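Local atomic coordinates of glucose-binding protein (Thermus thermophilus HB27, PDB entry 2B3F), a protein that binds galactose and, as a periplasmic-type solute-binding protein, probably serves a sugar transport system. Residues Q226-D229 and R230-G234; T74-A78 and N79-D83; E174-A177 and L178-G182; Q95-P98 and K99-D103. All coordinates share one frame; numbering follows the deposited sequence.

Interaction 1. Residues Q226-D229 and R230-G234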
loop_
_atom_site.group_PDB
_atom_site.type_symbol
_atom_site.label_atom_id
_atom_site.label_comp_id
_atom_site.label_asym_id
_atom_site.label_seq_id
_atom_site.Cartn_x
_atom_site.Cartn_y
_atom_site.Cartn_z
ATOM N N GLN A 226 15.697 0.067 1.606
ATOM C CA GLN A 226 16.947 0.849 1.480
ATOM C C GLN A 226 16.706 2.349 1.538
ATOM O O GLN A 226 17.516 3.094 2.067
ATOM C CB GLN A 226 17.674 0.488 0.187
ATOM C CG GLN A 226 18.341 -0.851 0.262
ATOM C CD GLN A 226 19.100 -1.209 -0.977
ATOM O OE1 GLN A 226 18.553 -1.224 -2.081
ATOM N NE2 GLN A 226 20.392 -1.507 -0.808
ATOM N N ALA A 227 15.589 2.802 0.973
ATOM C CA ALA A 227 15.230 4.211 1.066
ATOM C C ALA A 227 14.898 4.602 2.539
ATOM O O ALA A 227 15.277 5.666 3.015
ATOM C CB ALA A 227 14.074 4.525 0.144
ATOM N N VAL A 228 14.167 3.743 3.262
ATOM C CA VAL A 228 13.939 3.985 4.679
ATOM C C VAL A 228 15.268 4.049 5.426
ATOM O O VAL A 228 15.455 4.922 6.277
ATOM C CB VAL A 228 12.997 2.907 5.325
ATOM C CG1 VAL A 228 12.906 3.111 6.849
ATOM C CG2 VAL A 228 11.608 3.000 4.691
ATOM N N ASP A 229 16.162 3.124 5.098
ATOM C CA ASP A 229 17.477 3.055 5.717
ATOM C C ASP A 229 18.206 4.400 5.605
ATOM O O ASP A 229 18.905 4.787 6.531
ATOM C CB ASP A 229 18.335 1.968 5.062
ATOM C CG ASP A 229 17.952 0.567 5.470
ATOM O OD1 ASP A 229 17.151 0.382 6.432
ATOM O OD2 ASP A 229 18.482 -0.362 4.830
ATOM N N ARG A 230 18.049 5.113 4.488
ATOM C CA ARG A 230 18.707 6.418 4.334
ATOM C C ARG A 230 18.273 7.398 5.392
ATOM O O ARG A 230 19.079 8.183 5.890
ATOM C CB ARG A 230 18.472 7.044 2.939
ATOM C CG ARG A 230 19.187 6.311 1.814
ATOM C CD ARG A 230 18.930 6.950 0.465
ATOM N NE ARG A 230 19.493 8.289 0.413
ATOM C CZ ARG A 230 20.759 8.557 0.127
ATOM N NH1 ARG A 230 21.600 7.571 -0.177
ATOM N NH2 ARG A 230 21.172 9.816 0.141
ATOM N N VAL A 231 16.992 7.377 5.741
ATOM C CA VAL A 231 16.486 8.220 6.801
ATOM C C VAL A 231 17.064 7.786 8.164
ATOM O O VAL A 231 17.506 8.638 8.960
ATOM C CB VAL A 231 14.934 8.229 6.831
ATOM C CG1 VAL A 231 14.420 9.044 7.991
ATOM C CG2 VAL A 231 14.394 8.782 5.532
ATOM N N VAL A 232 17.066 6.483 8.432
ATOM C CA VAL A 232 17.609 5.952 9.697
ATOM C C VAL A 232 19.083 6.381 9.865
ATOM O O VAL A 232 19.526 6.723 10.965
ATOM C CB VAL A 232 17.431 4.431 9.774
ATOM C CG1 VAL A 232 18.081 3.840 11.053
ATOM C CG2 VAL A 232 15.902 4.103 9.724
ATOM N N GLN A 233 19.798 6.401 8.751
ATOM C CA GLN A 233 21.208 6.820 8.687
ATOM C C GLN A 233 21.452 8.344 8.701
ATOM O O GLN A 233 22.581 8.787 8.888
ATOM C CB GLN A 233 21.818 6.241 7.425
ATOM C CG GLN A 233 21.942 4.747 7.460
ATOM C CD GLN A 233 22.021 4.126 6.087
ATOM O OE1 GLN A 233 21.845 4.807 5.079
ATOM N NE2 GLN A 233 22.272 2.821 6.033
ATOM N N GLY A 234 20.423 9.154 8.536
ATOM C CA GLY A 234 20.613 10.590 8.430
ATOM C C GLY A 234 21.237 11.027 7.113
ATOM O O GLY A 234 21.703 12.176 7.003
#

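Interaction 2. Residues T74-A78 and N79-D83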
loop_
_atom_site.group_PDB
_atom_site.type_symbol
_atom_site.label_atom_id
_atom_site.label_comp_id
_atom_site.label_asym_id
_atom_site.label_seq_id
_atom_site.Cartn_x
_atom_site.Cartn_y
_atom_site.Cartn_z
ATOM N N THR A 74 -9.198 -7.804 -12.337
ATOM C CA THR A 74 -8.349 -8.874 -12.874
ATOM C C THR A 74 -9.004 -10.255 -12.742
ATOM O O THR A 74 -9.613 -10.714 -13.711
ATOM C CB THR A 74 -6.937 -8.798 -12.295
ATOM O OG1 THR A 74 -6.400 -7.487 -12.582
ATOM C CG2 THR A 74 -6.034 -9.850 -12.933
ATOM N N TRP A 75 -8.900 -10.914 -11.589
ATOM C CA TRP A 75 -9.309 -12.338 -11.526
ATOM C C TRP A 75 -10.795 -12.527 -11.245
ATOM O O TRP A 75 -11.342 -13.592 -11.561
ATOM C CB TRP A 75 -8.391 -13.177 -10.593
ATOM C CG TRP A 75 -6.973 -13.099 -11.083
ATOM C CD1 TRP A 75 -5.898 -12.549 -10.440
ATOM C CD2 TRP A 75 -6.508 -13.501 -12.367
ATOM N NE1 TRP A 75 -4.790 -12.599 -11.248
ATOM C CE2 TRP A 75 -5.132 -13.172 -12.439
ATOM C CE3 TRP A 75 -7.116 -14.100 -13.475
ATOM C CZ2 TRP A 75 -4.359 -13.434 -13.568
ATOM C CZ3 TRP A 75 -6.348 -14.354 -14.599
ATOM C CH2 TRP A 75 -4.981 -14.015 -14.640
ATOM N N VAL A 76 -11.437 -11.495 -10.695
ATOM C CA VAL A 76 -12.895 -11.512 -10.480
ATOM C C VAL A 76 -13.660 -11.370 -11.794
ATOM O O VAL A 76 -14.497 -12.245 -12.130
ATOM C CB VAL A 76 -13.330 -10.456 -9.453
ATOM C CG1 VAL A 76 -14.845 -10.362 -9.382
ATOM C CG2 VAL A 76 -12.740 -10.795 -8.066
ATOM N N VAL A 77 -13.386 -10.316 -12.565
ATOM C CA VAL A 77 -14.060 -10.152 -13.862
ATOM C C VAL A 77 -13.769 -11.309 -14.815
ATOM O O VAL A 77 -14.568 -11.599 -15.707
ATOM C CB VAL A 77 -13.729 -8.812 -14.588
ATOM C CG1 VAL A 77 -14.262 -7.628 -13.805
ATOM C CG2 VAL A 77 -12.263 -8.678 -14.843
ATOM N N ALA A 78 -12.631 -11.966 -14.627
ATOM C CA ALA A 78 -12.277 -13.134 -15.424
ATOM C C ALA A 78 -12.947 -14.426 -14.942
ATOM O O ALA A 78 -12.692 -15.486 -15.512
ATOM C CB ALA A 78 -10.774 -13.298 -15.465
ATOM N N ASN A 79 -13.768 -14.339 -13.891
ATOM C CA ASN A 79 -14.519 -15.487 -13.382
ATOM C C ASN A 79 -13.599 -16.600 -12.874
ATOM O O ASN A 79 -13.858 -17.784 -13.080
ATOM C CB ASN A 79 -15.483 -15.982 -14.487
ATOM C CG ASN A 79 -16.519 -14.919 -14.870
ATOM O OD1 ASN A 79 -16.608 -14.495 -16.042
ATOM N ND2 ASN A 79 -17.273 -14.445 -13.874
ATOM N N ARG A 80 -12.503 -16.213 -12.220
ATOM C CA ARG A 80 -11.521 -17.177 -11.700
ATOM C C ARG A 80 -11.512 -17.319 -10.180
ATOM O O ARG A 80 -10.745 -18.122 -9.648
ATOM C CB ARG A 80 -10.108 -16.797 -12.180
ATOM C CG ARG A 80 -9.913 -16.922 -13.667
ATOM C CD ARG A 80 -10.059 -18.368 -14.215
ATOM N NE ARG A 80 -9.648 -18.431 -15.631
ATOM C CZ ARG A 80 -8.431 -18.785 -16.050
ATOM N NH1 ARG A 80 -7.486 -19.120 -15.185
ATOM N NH2 ARG A 80 -8.136 -18.799 -17.348
ATOM N N MET A 81 -12.369 -16.565 -9.497
ATOM C CA MET A 81 -12.444 -16.578 -8.048
ATOM C C MET A 81 -13.815 -17.080 -7.582
ATOM O O MET A 81 -14.826 -16.851 -8.261
ATOM C CB MET A 81 -12.262 -15.164 -7.483
ATOM C CG MET A 81 -10.968 -14.446 -7.877
ATOM S SD MET A 81 -9.512 -15.386 -7.444
ATOM C CE MET A 81 -9.366 -15.026 -5.713
ATOM N N GLU A 82 -13.833 -17.721 -6.412
ATOM C CA GLU A 82 -15.091 -18.132 -5.782
ATOM C C GLU A 82 -15.724 -16.987 -4.991
ATOM O O GLU A 82 -15.049 -16.189 -4.339
ATOM C CB GLU A 82 -14.873 -19.316 -4.836
ATOM C CG GLU A 82 -14.536 -20.604 -5.518
ATOM C CD GLU A 82 -14.793 -21.819 -4.641
ATOM O OE1 GLU A 82 -15.713 -21.744 -3.787
ATOM O OE2 GLU A 82 -14.068 -22.827 -4.819
ATOM N N ASP A 83 -17.050 -16.935 -5.041
ATOM C CA ASP A 83 -17.844 -16.012 -4.251
ATOM C C ASP A 83 -17.812 -16.464 -2.801
ATOM O O ASP A 83 -18.092 -17.632 -2.506
ATOM C CB ASP A 83 -19.282 -16.028 -4.798
ATOM C CG ASP A 83 -20.204 -15.042 -4.125
ATOM O OD1 ASP A 83 -19.820 -14.318 -3.194
ATOM O OD2 ASP A 83 -21.385 -14.999 -4.557
HETATM O O HOH W 1 -14.531 -14.582 -10.188
#

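Interaction 3. Residues E174-A177 and L178-G182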
loop_
_atom_site.group_PDB
_atom_site.type_symbol
_atom_site.label_atom_id
_atom_site.label_comp_id
_atom_site.label_asym_id
_atom_site.label_seq_id
_atom_site.Cartn_x
_atom_site.Cartn_y
_atom_site.Cartn_z
ATOM N N GLU A 174 1.423 9.725 -5.533
ATOM C CA GLU A 174 0.004 9.706 -5.095
ATOM C C GLU A 174 -0.208 10.595 -3.868
ATOM O O GLU A 174 -1.268 11.198 -3.714
ATOM C CB GLU A 174 -0.575 8.302 -4.939
ATOM C CG GLU A 174 -0.026 7.417 -3.850
ATOM C CD GLU A 174 -0.691 6.033 -3.857
ATOM O OE1 GLU A 174 -1.318 5.665 -4.890
ATOM O OE2 GLU A 174 -0.561 5.316 -2.846
ATOM N N SER A 175 0.801 10.711 -3.013
ATOM C CA SER A 175 0.739 11.686 -1.900
ATOM C C SER A 175 0.721 13.126 -2.421
ATOM O O SER A 175 -0.085 13.953 -1.988
ATOM C CB SER A 175 1.884 11.518 -0.921
ATOM O OG SER A 175 1.580 10.571 0.088
ATOM N N VAL A 176 1.626 13.429 -3.348
ATOM C CA VAL A 176 1.662 14.759 -3.952
ATOM C C VAL A 176 0.332 15.095 -4.626
ATOM O O VAL A 176 -0.219 16.180 -4.400
ATOM C CB VAL A 176 2.851 14.905 -4.951
ATOM C CG1 VAL A 176 2.762 16.216 -5.732
ATOM C CG2 VAL A 176 4.183 14.793 -4.224
ATOM N N ALA A 177 -0.191 14.180 -5.445
ATOM C CA ALA A 177 -1.462 14.377 -6.129
ATOM C C ALA A 177 -2.625 14.612 -5.152
ATOM O O ALA A 177 -3.481 15.492 -5.375
ATOM C CB ALA A 177 -1.762 13.189 -7.034
ATOM N N LEU A 178 -2.666 13.832 -4.072
ATOM C CA LEU A 178 -3.736 13.990 -3.093
ATOM C C LEU A 178 -3.674 15.388 -2.481
ATOM O O LEU A 178 -4.710 16.040 -2.302
ATOM C CB LEU A 178 -3.651 12.920 -1.993
ATOM C CG LEU A 178 -4.675 13.069 -0.848
ATOM C CD1 LEU A 178 -6.113 12.972 -1.372
ATOM C CD2 LEU A 178 -4.427 12.031 0.260
ATOM N N ALA A 179 -2.466 15.832 -2.153
ATOM C CA ALA A 179 -2.267 17.168 -1.556
ATOM C C ALA A 179 -2.724 18.257 -2.523
ATOM O O ALA A 179 -3.417 19.199 -2.117
ATOM C CB ALA A 179 -0.814 17.385 -1.190
ATOM N N VAL A 180 -2.348 18.121 -3.792
ATOM C CA VAL A 180 -2.622 19.148 -4.804
ATOM C C VAL A 180 -4.103 19.210 -5.166
ATOM O O VAL A 180 -4.673 20.288 -5.329
ATOM C CB VAL A 180 -1.733 18.936 -6.074
ATOM C CG1 VAL A 180 -2.199 19.764 -7.234
ATOM C CG2 VAL A 180 -0.281 19.266 -5.754
ATOM N N LEU A 181 -4.728 18.046 -5.282
ATOM C CA LEU A 181 -6.113 17.952 -5.722
ATOM C C LEU A 181 -7.126 18.030 -4.605
ATOM O O LEU A 181 -8.258 18.459 -4.827
ATOM C CB LEU A 181 -6.330 16.642 -6.485
ATOM C CG LEU A 181 -5.580 16.511 -7.810
ATOM C CD1 LEU A 181 -5.759 15.110 -8.365
ATOM C CD2 LEU A 181 -6.081 17.570 -8.806
ATOM N N GLY A 182 -6.724 17.587 -3.421
ATOM C CA GLY A 182 -7.661 17.295 -2.335
ATOM C C GLY A 182 -8.396 15.983 -2.578
ATOM O O GLY A 182 -8.381 15.440 -3.697
#

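Interaction 4. Residues Q95-P98 and K99-D103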
loop_
_atom_site.group_PDB
_atom_site.type_symbol
_atom_site.label_atom_id
_atom_site.label_comp_id
_atom_site.label_asym_id
_atom_site.label_seq_id
_atom_site.Cartn_x
_atom_site.Cartn_y
_atom_site.Cartn_z
ATOM N N GLN A 95 -20.628 -7.553 9.734
ATOM C CA GLN A 95 -20.649 -6.636 10.858
ATOM C C GLN A 95 -19.268 -6.379 11.418
ATOM O O GLN A 95 -19.054 -5.386 12.107
ATOM C CB GLN A 95 -21.548 -7.181 11.992
ATOM C CG GLN A 95 -23.054 -7.212 11.654
ATOM C CD GLN A 95 -23.423 -8.320 10.701
ATOM O OE1 GLN A 95 -23.044 -9.477 10.895
ATOM N NE2 GLN A 95 -24.171 -7.976 9.664
ATOM N N ALA A 96 -18.336 -7.288 11.124
ATOM C CA ALA A 96 -16.973 -7.204 11.647
ATOM C C ALA A 96 -16.074 -6.187 10.926
ATOM O O ALA A 96 -15.119 -5.732 11.511
ATOM C CB ALA A 96 -16.323 -8.574 11.591
ATOM N N PHE A 97 -16.370 -5.875 9.665
ATOM C CA PHE A 97 -15.573 -4.913 8.881
ATOM C C PHE A 97 -16.388 -3.664 8.569
ATOM O O PHE A 97 -17.632 -3.750 8.447
ATOM C CB PHE A 97 -15.136 -5.538 7.554
ATOM C CG PHE A 97 -14.265 -6.744 7.713
ATOM C CD1 PHE A 97 -13.029 -6.626 8.315
ATOM C CD2 PHE A 97 -14.686 -7.989 7.275
ATOM C CE1 PHE A 97 -12.217 -7.742 8.487
ATOM C CE2 PHE A 97 -13.886 -9.110 7.438
ATOM C CZ PHE A 97 -12.631 -8.972 8.053
ATOM N N PRO A 98 -15.706 -2.514 8.380
ATOM C CA PRO A 98 -16.410 -1.275 8.008
ATOM C C PRO A 98 -17.043 -1.385 6.634
ATOM O O PRO A 98 -16.518 -2.073 5.754
ATOM C CB PRO A 98 -15.321 -0.194 8.030
ATOM C CG PRO A 98 -14.038 -0.889 8.038
ATOM C CD PRO A 98 -14.244 -2.318 8.463
ATOM N N LYS A 99 -18.186 -0.723 6.463
ATOM C CA LYS A 99 -18.985 -0.876 5.251
ATOM C C LYS A 99 -18.199 -0.506 3.994
ATOM O O LYS A 99 -18.341 -1.156 2.952
ATOM C CB LYS A 99 -20.229 0.007 5.328
ATOM C CG LYS A 99 -21.179 -0.178 4.151
ATOM C CD LYS A 99 -22.150 0.995 4.000
ATOM C CE LYS A 99 -23.057 0.783 2.790
ATOM N NZ LYS A 99 -22.289 0.762 1.487
ATOM N N GLY A 100 -17.392 0.546 4.101
ATOM C CA GLY A 100 -16.565 1.025 2.986
ATOM C C GLY A 100 -15.591 -0.025 2.492
ATOM O O GLY A 100 -15.340 -0.136 1.291
ATOM N N LEU A 101 -15.045 -0.795 3.427
ATOM C CA LEU A 101 -14.164 -1.919 3.088
ATOM C C LEU A 101 -14.937 -3.061 2.425
ATOM O O LEU A 101 -14.491 -3.618 1.425
ATOM C CB LEU A 101 -13.417 -2.403 4.328
ATOM C CG LEU A 101 -12.336 -3.450 4.115
ATOM C CD1 LEU A 101 -11.252 -2.977 3.135
ATOM C CD2 LEU A 101 -11.709 -3.803 5.463
ATOM N N ILE A 102 -16.111 -3.403 2.963
ATOM C CA ILE A 102 -16.956 -4.404 2.322
ATOM C C ILE A 102 -17.253 -3.986 0.875
ATOM O O ILE A 102 -17.249 -4.810 -0.045
ATOM C CB ILE A 102 -18.297 -4.637 3.095
ATOM C CG1 ILE A 102 -18.038 -5.173 4.510
ATOM C CG2 ILE A 102 -19.198 -5.617 2.328
ATOM C CD1 ILE A 102 -17.466 -6.551 4.553
ATOM N N ASP A 103 -17.499 -2.695 0.678
ATOM C CA ASP A 103 -17.784 -2.207 -0.664
ATOM C C ASP A 103 -16.631 -2.467 -1.633
ATOM O O ASP A 103 -16.873 -2.858 -2.760
ATOM C CB ASP A 103 -18.120 -0.720 -0.641
ATOM C CG ASP A 103 -19.462 -0.415 0.027
ATOM O OD1 ASP A 103 -20.328 -1.320 0.175
ATOM O OD2 ASP A 103 -19.658 0.767 0.391
#

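Interaction 1. Residues Q226-D229 and R230-G234
Two amide hydrogens converge on Val228 O. The sound bond comes from Val232 N, four residues on, at 3.1 Å with an N-H...O angle of 163°; Val231 N, three residues on, is nearer but approaches at a poor angle and counts as weak. The next carbonyl, Asp229 O, takes Gln233 N at 2.9 Å. Gln233 then folds its side chain back over that same oxygen: CG sits 3.2 Å from Asp229 O because chi1 of -68° sets it beside its own backbone N, and the amide ends near Asp229 CB, with NE2 4.1 Å away. One turn back, Arg230 N shares itself between Gln226 O and, weakly, Ala227 O, both at 3.2 Å. The Arg230 side chain starts alongside these carbonyls, its CG 3.6 Å from Gln226 O, and farther out it touches Asn216, Lys235 and Ala236. On the inner side, Val228 CG1 meets Val232 CG2 at 4.3 Å, and both valines lean on Met249 of helix 244-252. Asp229 OD1 is hydrogen-bonded to Tyr248 OH of that helix. Gly234, with positive phi, returns its N to Val231 O. The arrangement is the last turns of helix 224-233, closed by a Schellman motif at its C-terminal end.

Interaction 2. Residues T74-A78 and N79-D83
Arg80 N reaches back to Trp75 O at 2.9 Å, nearly along the C=O axis, while Asn79 N bonds to Val76 O at 2.8 Å from above the carbonyl plane. Beside these bonds the side chains pack. Met81 CG lies 4.0 Å from Trp75 CB and 4.1 Å from Val76 CG2, and the sulfur turns back to the same tryptophan CB because chi1 and chi2, both near -57°, curl the chain over the turn. Arg80 lays CG 4.0 Å from Trp75 CE3, its guanidinium plane tilted 39° to the indole ring, and also brings CG close to Ala78 CB. With positive phi at Asn79 and two bonds into the last turn, this is a Schellman motif ending helix 69-76, and a type I beta turn runs from Val76 to Asn79. A water extends the closure: it donates to Val76 O and accepts from Met81 N, 3.0 Å from each. Further out, Thr74 CG2 sits over one face of the Trp75 ring, toward its rim, and the ring also touches Leu50, Met54 and Leu55 of helix 44-55. Met54 O receives Arg80 NH1, fixing the far end of the arginine. On the inner side Trp112 of strand 110-115 meets both Val76 and Met81.

Interaction 3. Residues E174-A177 and L178-G182
Leu181 N to Ala177 O, at 2.8 Å, is the shortest of four successive hydrogen bonds that join each residue of 174-177 to the one four places on. Val180 N reaches Val176 O at 2.9 Å, and the pairs Leu178 N to Glu174 O and Ala179 N to Ser175 O, at 3.0 Å each, complete the set. The polar side chains of the first turn look elsewhere. Glu174 carries its carboxylate away from the following turn, chi1 of 67° followed by an extended chi2, into a buried setting where Ser121 OG and Ser345 OG both bond to OE2 and Val347 N bonds to OE1, while Ser175 OG is likewise met by Ser266 OG. These partners would offset the cost of burying the acid and hold its rotation. Residues 174-181 are regular alpha-helix within the long helix 166-190; Gly182 N still bonds to Leu178 O, at 2.8 Å, while its own phi is positive. Glu174 ties the helix to segments beside the sugar pocket: its side chain also touches His348, a pocket residue, and lies about 9 Å from the bound galactose. Around the backbone bonds, the apolar groups pack against the carbonyls they follow. Val180 CG2 lies 3.4 Å from Val176 O and 4.3 Å from Val176 CG1. Leu181 sets its CG 3.4 Å from Ala177 O. Both valines rest on Val207 of helix 199-212, and the Leu178 side chain touches Val272 and Met274 of strand 272-280.

Interaction 4. Residues Q95-P98 and K99-D103
Ile102 starts close to Pro98 O and works outward to Phe97. Its CB is 4.1 Å from Pro98 O, and CG1 passes nearer to the same oxygen; chi1 of -62° puts this branch beside the backbone N, which is itself bonded to that carbonyl. The tip, CD1, then reaches Phe97, 3.9 Å from its CB and 4.1 Å from its CD2, and the two side chains cross at about a right angle. Leu101 approaches the same pair of residues from another part of the turn. Its CB lies 4.1 Å from Pro98 CG, the two side chains running side by side in the same direction, and its CD2 touches both the Pro98 ring at CD and Phe97 at CD1. Beneath these contacts Pro98 O is gripped twice: Ile102 N comes in at 3.1 Å, in the carbonyl plane with an N-H...O angle of 165°, and Leu101 N adds a weak bond. Farther along, Lys99 NZ forms a salt bridge to Asp103 OD2 at 2.9 Å, with a weaker bond to OD1; a bend at the last torsion, chi4 -64°, brings the amine to the syn side of OD2. On the buried side, Phe97 meets the ring of Trp93 and the loop residues Ala317 and Arg318, and Leu101 packs on Met275 and Ser277 of strand 272-280, next to the galactose-binding Asp278. The whole is a helix start: Pro98 holds the N-cap position of helix 99-105, and an i to i+4 lysine-aspartate pair spans its first turn.

How the interactions relate
Interactions 1 and 2 both end a helix with a Schellman motif, but one closes on a glycine and the other on an asparagine, with a bridging water; they lie on opposite sides of the chain's centre, about 40 Å apart between centres. Interaction 4 is the reverse case, a helix start, and interaction 3 lies within the long helix 166-190. Interaction 3 has the most buried residues and no exposed ones, so its acid is held by hydrogen bonds from neutral groups inside the protein, whereas the Lys99-Asp103 salt bridge of interaction 4 lies on the surface. Interactions 3 and 4 share strand 272-280 as a packing partner, at different residues, though their nearest atoms stay about 15 Å apart.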